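Local coordinates for protein putative glucarate dehydratase (Pseudomonas fluorescens, PDB 4IT1) that probably catalyses the magnesium-dependent dehydration of D-glucarate to 5-dehydro-4-deoxy-D-glucarate, as a member of the mandelate racemase/muconate lactonizing enzyme family, at residues A230-F235 / G261-Y266; P239-P244 / D365-T370; M341-H346 / M352-V357. All blocks are in the same frame, centred on the assembly; numbering follows the deposited sequence.

Interaction 1: A230-F235 / G261-Y266; sequences ALKKAF and GDDLQY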
loop_
_atom_site.group_PDB
_atom_site.type_symbol
_atom_site.label_atom_id
_atom_site.label_comp_id
_atom_site.label_asym_id
_atom_site.label_seq_id
_atom_site.Cartn_x
_atom_site.Cartn_y
_atom_site.Cartn_z
ATOM N N ALA A 230 31.444 14.089 22.353
ATOM C CA ALA A 230 32.675 13.352 22.092
ATOM C C ALA A 230 32.610 12.574 20.771
ATOM O O ALA A 230 33.602 12.504 20.041
ATOM C CB ALA A 230 32.995 12.428 23.256
ATOM N N LEU A 231 31.443 12.008 20.464
ATOM C CA LEU A 231 31.219 11.335 19.183
ATOM C C LEU A 231 31.234 12.295 17.985
ATOM O O LEU A 231 31.708 11.932 16.905
ATOM C CB LEU A 231 29.898 10.565 19.196
ATOM C CG LEU A 231 29.871 9.181 19.842
ATOM C CD1 LEU A 231 28.434 8.775 20.134
ATOM C CD2 LEU A 231 30.548 8.158 18.947
ATOM N N LYS A 232 30.695 13.500 18.184
ATOM C CA LYS A 232 30.673 14.550 17.156
ATOM C C LYS A 232 32.091 15.074 16.918
ATOM O O LYS A 232 32.491 15.324 15.776
ATOM C CB LYS A 232 29.748 15.698 17.583
ATOM C CG LYS A 232 29.504 16.765 16.526
ATOM C CD LYS A 232 29.051 18.070 17.175
ATOM C CE LYS A 232 28.807 19.178 16.157
ATOM N NZ LYS A 232 27.546 18.982 15.380
ATOM N N LYS A 233 32.831 15.237 18.014
ATOM C CA LYS A 233 34.230 15.630 17.977
ATOM C C LYS A 233 35.059 14.562 17.266
ATOM O O LYS A 233 35.839 14.880 16.369
ATOM C CB LYS A 233 34.750 15.860 19.397
ATOM C CG LYS A 233 36.121 16.511 19.465
ATOM C CD LYS A 233 36.575 16.679 20.904
ATOM C CE LYS A 233 38.005 17.194 20.965
ATOM N NZ LYS A 233 38.443 17.449 22.363
ATOM N N ALA A 234 34.867 13.303 17.653
ATOM C CA ALA A 234 35.617 12.196 17.063
ATOM C C ALA A 234 35.246 11.947 15.611
ATOM O O ALA A 234 36.091 11.534 14.817
ATOM C CB ALA A 234 35.437 10.924 17.875
ATOM N N PHE A 235 33.983 12.189 15.272
ATOM C CA PHE A 235 33.476 11.923 13.928
ATOM C C PHE A 235 32.638 13.099 13.432
ATOM O O PHE A 235 31.447 13.185 13.744
ATOM C CB PHE A 235 32.618 10.651 13.898
ATOM C CG PHE A 235 33.246 9.462 14.566
ATOM C CD1 PHE A 235 34.132 8.644 13.874
ATOM C CD2 PHE A 235 32.926 9.139 15.880
ATOM C CE1 PHE A 235 34.707 7.540 14.484
ATOM C CE2 PHE A 235 33.495 8.034 16.497
ATOM C CZ PHE A 235 34.384 7.233 15.797
ATOM N N GLY A 261 22.182 21.680 21.129
ATOM C CA GLY A 261 22.084 22.635 20.018
ATOM C C GLY A 261 21.563 22.010 18.735
ATOM O O GLY A 261 20.358 21.816 18.574
ATOM N N ASP A 262 22.479 21.694 17.823
ATOM C CA ASP A 262 22.134 20.996 16.584
ATOM C C ASP A 262 23.095 19.848 16.290
ATOM O O ASP A 262 23.265 19.443 15.140
ATOM C CB ASP A 262 22.013 21.964 15.389
ATOM C CG ASP A 262 23.142 22.993 15.331
ATOM O OD1 ASP A 262 24.330 22.616 15.450
ATOM O OD2 ASP A 262 22.829 24.189 15.149
ATOM N N ASP A 263 23.705 19.312 17.348
ATOM C CA ASP A 263 24.585 18.142 17.242
ATOM C C ASP A 263 23.884 16.918 16.655
ATOM O O ASP A 263 24.544 16.006 16.155
ATOM C CB ASP A 263 25.175 17.777 18.610
ATOM C CG ASP A 263 26.124 18.840 19.153
ATOM O OD1 ASP A 263 26.333 19.881 18.491
ATOM O OD2 ASP A 263 26.662 18.629 20.261
ATOM N N LEU A 264 22.551 16.903 16.706
ATOM C CA LEU A 264 21.775 15.729 16.291
ATOM C C LEU A 264 20.988 15.905 15.003
ATOM O O LEU A 264 20.340 16.930 14.803
ATOM C CB LEU A 264 20.805 15.303 17.403
ATOM C CG LEU A 264 21.346 14.709 18.708
ATOM C CD1 LEU A 264 20.172 14.245 19.548
ATOM C CD2 LEU A 264 22.298 13.545 18.474
ATOM N N GLN A 265 21.019 14.880 14.154
ATOM C CA GLN A 265 20.144 14.814 12.980
ATOM C C GLN A 265 18.664 14.699 13.377
ATOM O O GLN A 265 17.824 15.437 12.850
ATOM C CB GLN A 265 20.539 13.651 12.060
ATOM C CG GLN A 265 19.899 13.730 10.680
ATOM C CD GLN A 265 20.194 12.521 9.801
ATOM O OE1 GLN A 265 20.170 11.381 10.260
ATOM N NE2 GLN A 265 20.461 12.769 8.522
ATOM N N TYR A 266 18.354 13.764 14.284
ATOM C CA TYR A 266 17.008 13.651 14.875
ATOM C C TYR A 266 17.003 12.978 16.251
ATOM O O TYR A 266 17.939 12.264 16.602
ATOM C CB TYR A 266 16.002 12.966 13.922
ATOM C CG TYR A 266 16.209 11.481 13.620
ATOM C CD1 TYR A 266 16.052 10.502 14.606
ATOM C CD2 TYR A 266 16.495 11.052 12.327
ATOM C CE1 TYR A 266 16.211 9.147 14.316
ATOM C CE2 TYR A 266 16.656 9.701 12.029
ATOM C CZ TYR A 266 16.518 8.754 13.024
ATOM O OH TYR A 266 16.684 7.411 12.715
#

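Interaction 2: P239-P244 / D365-T370; sequences PLRIDP and DYACDT. With MG (magnesium ion), chain E.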
loop_
_atom_site.group_PDB
_atom_site.type_symbol
_atom_site.label_atom_id
_atom_site.label_comp_id
_atom_site.label_asym_id
_atom_site.label_seq_id
_atom_site.Cartn_x
_atom_site.Cartn_y
_atom_site.Cartn_z
ATOM N N PRO A 239 26.173 11.875 10.696
ATOM C CA PRO A 239 24.860 12.211 11.253
ATOM C C PRO A 239 24.628 11.436 12.554
ATOM O O PRO A 239 24.826 10.211 12.589
ATOM C CB PRO A 239 23.884 11.752 10.161
ATOM C CG PRO A 239 24.702 11.679 8.912
ATOM C CD PRO A 239 26.054 11.228 9.377
ATOM N N LEU A 240 24.247 12.154 13.612
ATOM C CA LEU A 240 24.054 11.551 14.938
ATOM C C LEU A 240 22.589 11.539 15.385
ATOM O O LEU A 240 21.866 12.531 15.221
ATOM C CB LEU A 240 24.918 12.257 15.988
ATOM C CG LEU A 240 26.431 12.316 15.747
ATOM C CD1 LEU A 240 27.105 13.256 16.739
ATOM C CD2 LEU A 240 27.052 10.933 15.821
ATOM N N ARG A 241 22.172 10.401 15.939
ATOM C CA ARG A 241 20.804 10.185 16.435
ATOM C C ARG A 241 20.822 9.485 17.804
ATOM O O ARG A 241 21.774 8.765 18.122
ATOM C CB ARG A 241 20.023 9.310 15.454
ATOM C CG ARG A 241 19.947 9.833 14.035
ATOM C CD ARG A 241 20.034 8.695 13.029
ATOM N NE ARG A 241 20.375 9.202 11.701
ATOM C CZ ARG A 241 20.838 8.472 10.687
ATOM N NH1 ARG A 241 21.035 7.164 10.811
ATOM N NH2 ARG A 241 21.110 9.064 9.535
ATOM N N ILE A 242 19.768 9.693 18.601
ATOM C CA ILE A 242 19.597 8.985 19.885
ATOM C C ILE A 242 18.194 8.440 20.088
ATOM O O ILE A 242 17.223 9.010 19.592
ATOM C CB ILE A 242 19.937 9.858 21.109
ATOM C CG1 ILE A 242 19.224 11.213 21.028
ATOM C CG2 ILE A 242 21.439 10.009 21.257
ATOM C CD1 ILE A 242 19.177 11.971 22.334
ATOM N N ASP A 243 18.104 7.342 20.837
ATOM C CA ASP A 243 16.828 6.742 21.224
ATOM C C ASP A 243 16.757 6.598 22.745
ATOM O O ASP A 243 17.177 5.574 23.289
ATOM C CB ASP A 243 16.660 5.365 20.563
ATOM C CG ASP A 243 15.269 4.768 20.779
ATOM O OD1 ASP A 243 14.463 5.362 21.528
ATOM O OD2 ASP A 243 14.972 3.704 20.188
ATOM N N PRO A 244 16.240 7.625 23.446
ATOM C CA PRO A 244 16.094 7.481 24.900
ATOM C C PRO A 244 14.883 6.637 25.334
ATOM O O PRO A 244 14.583 6.579 26.522
ATOM C CB PRO A 244 15.944 8.932 25.395
ATOM C CG PRO A 244 16.299 9.807 24.228
ATOM C CD PRO A 244 15.970 9.004 23.007
ATOM N N ASP A 365 14.327 7.808 3.685
ATOM C CA ASP A 365 14.821 9.132 4.053
ATOM C C ASP A 365 16.076 9.149 4.916
ATOM O O ASP A 365 16.781 10.160 4.965
ATOM C CB ASP A 365 13.704 9.933 4.722
ATOM C CG ASP A 365 12.535 10.163 3.797
ATOM O OD1 ASP A 365 12.735 10.824 2.756
ATOM O OD2 ASP A 365 11.423 9.678 4.097
ATOM N N TYR A 366 16.346 8.043 5.603
ATOM C CA TYR A 366 17.502 7.948 6.497
ATOM C C TYR A 366 18.051 6.532 6.473
ATOM O O TYR A 366 17.372 5.606 6.031
ATOM C CB TYR A 366 17.128 8.318 7.938
ATOM C CG TYR A 366 16.527 9.692 8.120
ATOM C CD1 TYR A 366 15.149 9.902 7.981
ATOM C CD2 TYR A 366 17.329 10.780 8.451
ATOM C CE1 TYR A 366 14.593 11.163 8.153
ATOM C CE2 TYR A 366 16.783 12.047 8.624
ATOM C CZ TYR A 366 15.416 12.232 8.476
ATOM O OH TYR A 366 14.879 13.485 8.650
ATOM N N ALA A 367 19.284 6.374 6.950
ATOM C CA ALA A 367 19.898 5.060 7.114
ATOM C C ALA A 367 19.082 4.222 8.093
ATOM O O ALA A 367 18.542 4.738 9.075
ATOM C CB ALA A 367 21.333 5.200 7.604
ATOM N N CYS A 368 19.003 2.928 7.811
ATOM C CA CYS A 368 18.208 2.007 8.602
ATOM C C CYS A 368 18.900 1.580 9.898
ATOM O O CYS A 368 20.071 1.917 10.127
ATOM C CB CYS A 368 17.842 0.798 7.758
ATOM S SG CYS A 368 16.832 1.229 6.331
ATOM N N ASP A 369 18.159 0.856 10.743
ATOM C CA ASP A 369 18.643 0.437 12.067
ATOM C C ASP A 369 18.853 -1.064 12.125
ATOM O O ASP A 369 18.010 -1.835 11.647
ATOM C CB ASP A 369 17.663 0.842 13.173
ATOM C CG ASP A 369 17.833 2.278 13.618
ATOM O OD1 ASP A 369 18.979 2.699 13.887
ATOM O OD2 ASP A 369 16.805 2.981 13.732
ATOM N N THR A 370 19.975 -1.474 12.718
ATOM C CA THR A 370 20.299 -2.895 12.856
ATOM C C THR A 370 21.114 -3.197 14.115
ATOM O O THR A 370 21.845 -2.337 14.630
ATOM C CB THR A 370 21.006 -3.452 11.596
ATOM O OG1 THR A 370 20.922 -4.883 11.589
ATOM C CG2 THR A 370 22.480 -3.016 11.535
HETATM MG MG MG E . 13.305 2.806 19.461
HETATM O O HOH W 1 19.493 4.902 12.317
HETATM O O HOH W 2 12.244 4.245 20.674
HETATM O O HOH W 3 14.337 1.267 18.475
HETATM O O HOH W 4 12.671 1.400 20.804
#

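Interaction 3: M341-H346 / M352-V357; sequences MHSNSH and MAMAHV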
loop_
_atom_site.group_PDB
_atom_site.type_symbol
_atom_site.label_atom_id
_atom_site.label_comp_id
_atom_site.label_asym_id
_atom_site.label_seq_id
_atom_site.Cartn_x
_atom_site.Cartn_y
_atom_site.Cartn_z
ATOM N N MET A 341 13.794 2.198 8.162
ATOM C CA MET A 341 13.457 0.844 8.567
ATOM C C MET A 341 14.255 0.478 9.816
ATOM O O MET A 341 15.253 1.128 10.133
ATOM C CB MET A 341 13.756 -0.118 7.422
ATOM C CG MET A 341 12.679 -1.150 7.165
ATOM S SD MET A 341 11.226 -0.457 6.365
ATOM C CE MET A 341 11.960 0.513 5.047
ATOM N N HIS A 342 13.805 -0.550 10.532
ATOM C CA HIS A 342 14.419 -0.933 11.803
ATOM C C HIS A 342 14.239 -2.426 12.051
ATOM O O HIS A 342 13.279 -3.031 11.568
ATOM C CB HIS A 342 13.815 -0.116 12.964
ATOM C CG HIS A 342 14.043 -0.718 14.320
ATOM N ND1 HIS A 342 13.352 -1.824 14.769
ATOM C CD2 HIS A 342 14.885 -0.372 15.323
ATOM C CE1 HIS A 342 13.764 -2.137 15.985
ATOM N NE2 HIS A 342 14.694 -1.272 16.344
ATOM N N SER A 343 15.189 -3.010 12.781
ATOM C CA SER A 343 15.071 -4.376 13.314
ATOM C C SER A 343 16.046 -4.549 14.461
ATOM O O SER A 343 17.179 -4.057 14.405
ATOM C CB SER A 343 15.317 -5.433 12.243
ATOM O OG SER A 343 14.309 -5.375 11.247
ATOM N N ASN A 344 15.591 -5.222 15.513
ATOM C CA ASN A 344 16.404 -5.421 16.707
ATOM C C ASN A 344 16.582 -6.907 17.007
ATOM O O ASN A 344 15.755 -7.720 16.580
ATOM C CB ASN A 344 15.788 -4.683 17.904
ATOM C CG ASN A 344 14.455 -5.271 18.337
ATOM O OD1 ASN A 344 13.517 -5.383 17.545
ATOM N ND2 ASN A 344 14.371 -5.652 19.603
ATOM N N SER A 345 17.661 -7.245 17.723
ATOM C CA SER A 345 17.966 -8.628 18.138
ATOM C C SER A 345 17.536 -9.661 17.099
ATOM O O SER A 345 16.637 -10.474 17.333
ATOM C CB SER A 345 17.364 -8.944 19.515
ATOM O OG SER A 345 18.138 -8.348 20.543
ATOM N N HIS A 346 18.197 -9.608 15.946
ATOM C CA HIS A 346 17.790 -10.375 14.776
ATOM C C HIS A 346 18.997 -11.016 14.095
ATOM O O HIS A 346 20.151 -10.670 14.377
ATOM C CB HIS A 346 17.079 -9.454 13.782
ATOM C CG HIS A 346 17.970 -8.388 13.225
ATOM N ND1 HIS A 346 18.576 -8.496 11.993
ATOM C CD2 HIS A 346 18.395 -7.215 13.754
ATOM C CE1 HIS A 346 19.319 -7.426 11.778
ATOM N NE2 HIS A 346 19.228 -6.634 12.830
ATOM N N MET A 352 17.801 -9.271 5.683
ATOM C CA MET A 352 17.562 -9.277 4.240
ATOM C C MET A 352 16.135 -8.917 3.848
ATOM O O MET A 352 15.931 -8.186 2.870
ATOM C CB MET A 352 17.992 -10.606 3.593
ATOM C CG MET A 352 19.501 -10.770 3.474
ATOM S SD MET A 352 20.304 -9.414 2.590
ATOM C CE MET A 352 21.864 -9.341 3.453
ATOM N N ALA A 353 15.154 -9.440 4.590
ATOM C CA ALA A 353 13.752 -9.075 4.381
ATOM C C ALA A 353 13.605 -7.565 4.545
ATOM O O ALA A 353 13.030 -6.885 3.694
ATOM C CB ALA A 353 12.854 -9.808 5.360
ATOM N N MET A 354 14.163 -7.052 5.637
ATOM C CA MET A 354 14.220 -5.626 5.876
ATOM C C MET A 354 14.893 -4.891 4.703
ATOM O O MET A 354 14.323 -3.937 4.171
ATOM C CB MET A 354 14.935 -5.334 7.196
ATOM C CG MET A 354 15.036 -3.848 7.508
ATOM S SD MET A 354 15.816 -3.429 9.079
ATOM C CE MET A 354 17.237 -4.521 9.081
ATOM N N ALA A 355 16.081 -5.349 4.293
ATOM C CA ALA A 355 16.844 -4.681 3.222
ATOM C C ALA A 355 16.084 -4.637 1.899
ATOM O O ALA A 355 16.029 -3.594 1.251
ATOM C CB ALA A 355 18.215 -5.317 3.036
ATOM N N HIS A 356 15.482 -5.763 1.525
ATOM C CA HIS A 356 14.698 -5.857 0.303
ATOM C C HIS A 356 13.501 -4.914 0.240
ATOM O O HIS A 356 13.260 -4.306 -0.801
ATOM C CB HIS A 356 14.272 -7.302 0.032
ATOM C CG HIS A 356 15.315 -8.109 -0.675
ATOM N ND1 HIS A 356 15.114 -8.654 -1.926
ATOM C CD2 HIS A 356 16.578 -8.443 -0.316
ATOM C CE1 HIS A 356 16.204 -9.300 -2.301
ATOM N NE2 HIS A 356 17.106 -9.187 -1.343
ATOM N N VAL A 357 12.735 -4.804 1.326
ATOM C CA VAL A 357 11.590 -3.885 1.319
ATOM C C VAL A 357 12.116 -2.459 1.357
ATOM O O VAL A 357 11.604 -1.590 0.664
ATOM C CB VAL A 357 10.541 -4.174 2.435
ATOM C CG1 VAL A 357 11.102 -3.917 3.821
ATOM C CG2 VAL A 357 9.277 -3.360 2.212
#

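Interaction 1: A230-F235 / G261-Y266
K232, near the end of helix 221-234, reaches across to D263 in the loop between helix 250-260 and strand 266-268. The ionic part is a long salt bridge, K232 NZ to D263 OD1 at 3.5 Å. K232 leaves its helix with CG anti to the backbone N (chi1 -173°) and stays extended through chi3, then bends at chi4 (74°), which turns the ammonium toward D263 CA and OD1. K232 NZ sits 3.6 Å from D263 CA; the carbonyl oxygen D262 O is loosely near but not bonded. The D262 carboxylate lies farther off, its OD1 4.9 Å from K232 NZ, and may add a weaker, longer-range attraction. The other carboxylate oxygen, D263 OD2, pairs with K229, one turn earlier on the same helix, so two lysines share this acid.

The van der Waals part is the carboxylate lying against the lysine methylenes. The two side chains cross at about a right angle, and D263 OD1 lies 3.5 Å from K232 CD as well as from NZ; the carboxylate therefore rests against the end of the alkyl chain rather than meeting the ammonium head-on. K232 also packs on L240 of strand 240-243.

The loop leaves helix 250-260 through G261, whose positive phi favours glycine. The contact ties together successive beta-alpha units of the barrel, away from the annotated sites. A long, partly exposed ion pair at the surface, whose acid also has K229, is likely to contribute a modest attraction that does not fix one geometry.

Interaction 2: P239-P244 / D365-T370
R241 and A367 meet charge to methyl: a cationic guanidinium approaches, at its edge and near its plane, an alanine side chain, with A367 CB 3.8 Å from R241 NH1. Y366 completes the direct contact, its ring edge turned to the same group and CD2 4.3 Å from R241 NH2. The polar link is indirect. Water 1 accepts a weak bond from R241 NH1 at 3.1 Å. It donates a good one to D369 OD1 (2.8 Å) and a weak one to A367 O. R241 gets there by a bend at chi2 (143°), while its NH2 has a further partner in Q265, and D369 OD2 pairs with K213.

R241 belongs to strand 240-243 of the enolase-type barrel. Two residues on, D243 OD2 binds magnesium at 2.0 Å alongside E268 and N291, and D243 OD1 accepts a bond from water 2 of the same coordination shell.

Since R241 NH1 stands 5.8 Å from D369 OD1, the opposite charges are probably coupled through water 1, and the strand and the loop are joined by solvent and van der Waals packing instead of a direct ion pair.

Interaction 3: M341-H346 / M352-V357
M354 of helix 348-360 lays its side chain against the loop that follows strand 338-341, its CG on M341, its SD on the H342 carbonyl carbon and the S343 hydroxyl. This is the tight part. M354 CG lies 3.6 Å from M341 CG, where the two methionines slide past each other in opposite directions. Farther out, M354 SD comes to 3.3 Å from S343 OG. The backbone is nearly as close, with H342 C 3.5 Å from M354 SD. The reach comes from a fully extended start, with CG anti to the backbone N (chi1 180°) and chi2 likewise anti, before chi3 (44°) folds the methyl CE over S343, 3.7 Å from its OG. The serine hydroxyl gives its proton to H342 O at 2.6 Å, a bond that is strongly bent at the carbonyl (101°) and tilted from its plane.

Strand, loop and helix form the last beta-alpha unit of the enolase-superfamily barrel, and the loop leaves the strand's C-terminal end, where such barrels place their active sites. The CB of H342, predicted to be the proton acceptor, points away from the helix, and its ND1 is hydrogen-bonded to D315, consistent with the His-Asp dyad of this family. Cutting M354 back to an alanine is likely to open a gap beside H342 and S343 and remove the methionine that M341 CG packs on.

The loose part is equally buried but more widely spaced. M341 SD and V357 CG1 are 4.3 Å apart, and M354 CE only brushes H346 CE1 at 4.5 Å, obliquely to the imidazole. H346 NE2 is hydrogen-bonded to T370 OG1, while S343 CB covers one ring face, offset toward the rim.

Overall arrangement
Interactions 1 and 2 lie 12 Å apart between centres and touch: Q265 OE1 meets R241 NH2 at 2.6 Å and Q265 N meets L240 O at 2.7 Å, probable hydrogen bonds that join the loop 261-266 to strand 240-243. Interaction 2 also meets interaction 3, 14 Å away between centres, where D369 N lies 3.0 Å from M341 O and D369 O 3.3 Å from S343 N. The loop 365-370 thus spans from R241 to the H342 loop. Both neighbours flank the active site: D243 binds the magnesium ion, and the nearest atom of the H342 side chain is about 5 Å from it. Interaction 1, about 26 Å from interaction 3 between centres, stays at the surface.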